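Local coordinates for putative beta-lactamase-inhibitor-like PepSY-like domain-containing protein (Bacteroides vulgatus ATCC 8482, PDB 3ELG) that is of unknown function but is probably a periplasmic protein with a fold like that of the beta-lactamase inhibitor protein BLIP, at residues L13-A16 / A17-M20. Sequence-based numbering, arbitrary orientation. Where two conformers were deposited one is given.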
# COMPACT_ATOMS: atom_id res chain seq x y z
N LEU A 13 15.38 -2.54 -5.95
CA LEU A 13 13.97 -2.14 -6.16
C LEU A 13 13.86 -1.40 -7.49
O LEU A 13 14.78 -0.64 -7.85
CB LEU A 13 13.47 -1.16 -5.11
CG LEU A 13 13.05 -1.62 -3.73
CD1 LEU A 13 12.93 -0.39 -2.77
CD2 LEU A 13 11.72 -2.41 -3.86
N PRO A 14 12.72 -1.51 -8.18
CA PRO A 14 12.50 -0.64 -9.35
C PRO A 14 12.63 0.79 -8.98
O PRO A 14 12.33 1.18 -7.85
CB PRO A 14 11.05 -0.96 -9.78
CG PRO A 14 10.81 -2.40 -9.16
CD PRO A 14 11.57 -2.40 -7.90
N VAL A 15 13.13 1.56 -9.92
CA VAL A 15 13.35 2.98 -9.68
C VAL A 15 12.10 3.64 -9.15
O VAL A 15 12.14 4.50 -8.26
CB VAL A 15 13.86 3.68 -10.92
CG1 VAL A 15 13.75 5.20 -10.74
CG2 VAL A 15 15.34 3.21 -11.21
N ALA A 16 10.96 3.26 -9.72
CA ALA A 16 9.70 3.94 -9.35
C ALA A 16 9.36 3.73 -7.86
O ALA A 16 8.77 4.61 -7.22
CB ALA A 16 8.57 3.49 -10.24
N ALA A 17 9.74 2.56 -7.35
CA ALA A 17 9.48 2.22 -5.92
C ALA A 17 10.41 3.03 -5.04
O ALA A 17 9.99 3.59 -4.01
CB ALA A 17 9.65 0.69 -5.67
N ARG A 18 11.66 3.16 -5.49
CA ARG A 18 12.66 3.92 -4.73
C ARG A 18 12.21 5.37 -4.64
O ARG A 18 12.29 6.00 -3.60
CB ARG A 18 14.05 3.81 -5.35
CG ARG A 18 14.89 2.74 -4.80
CD ARG A 18 16.24 2.76 -5.56
NE ARG A 18 16.11 1.90 -6.73
CZ ARG A 18 16.99 1.85 -7.72
NH1 ARG A 18 18.03 2.67 -7.74
NH2 ARG A 18 16.81 0.98 -8.70
N GLU A 19 11.71 5.88 -5.76
CA GLU A 19 11.28 7.29 -5.82
C GLU A 19 10.07 7.51 -4.90
O GLU A 19 9.98 8.51 -4.16
CB GLU A 19 10.96 7.71 -7.25
CG GLU A 19 12.18 7.79 -8.19
CD GLU A 19 13.17 8.93 -7.89
OE1 GLU A 19 12.91 9.79 -7.01
OE2 GLU A 19 14.21 8.96 -8.57
N MSE A 20 9.15 6.54 -4.94
CA MSE A 20 7.93 6.61 -4.16
C MSE A 20 8.29 6.69 -2.67
O MSE A 20 7.74 7.51 -1.92
CB MSE A 20 6.97 5.45 -4.46
CG MSE A 20 5.62 5.46 -3.72
SE MSE A 20 5.71 5.01 -1.81
CE MSE A 20 4.22 3.77 -1.80
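Arg18 reaches back from the first turn of helix 15-24 to the carbonyl of Leu13, just ahead of the N-cap residue Pro14, in the BLIP-like fold of helices packed on an antiparallel sheet. Its CB rests 3.5 Å from Val15 O, and its CG lies 4.2 Å from Leu13 CB. Beyond CD the chain bends (chi3 -89°), which swings the guanidinium round to meet Leu13 O edge-on. NE and NH2 both donate to that one oxygen: the NH2 bond is the shorter at 2.7 Å and runs nearly along the C=O axis, whereas NE, at 3.1 Å from Leu13 O, approaches from above the carbonyl plane. Arginine suits the place because its long chain can span the turn and still offer two neighbouring N-H groups to a single acceptor. Over one face of the guanidinium lies Val15 CG2, 3.7 Å from Arg18 NH2; Val15 CG1, anti to the backbone N (chi1 166°), lies 4.0 Å from Glu19 CG, and the two side chains point the same way. The acidic Glu19 suits its exposed place near the helix N-terminus, where it probably interacts favourably with the helix dipole.

Proline is tolerated at the N-cap because it lacks an amide N-H where the helix uses none, and its carbonyl opens the helical bonding, accepting from Arg18 N and weakly from Ala17 N. Val15 O and Ala16 O continue the pattern to the amides of Glu19 and Met20.

On the side facing the sheet the residues are apolar. Ala17 is buried, its single methyl letting the helix lie close to Phe57, while Leu13 packs on Tyr45 and Val47. The bent side chain of Met20, a selenomethionine, touches Phe57, Trp63 and Ile66. The contact closes with Leu13 CD2 lying 4.1 Å from Ala17 CB.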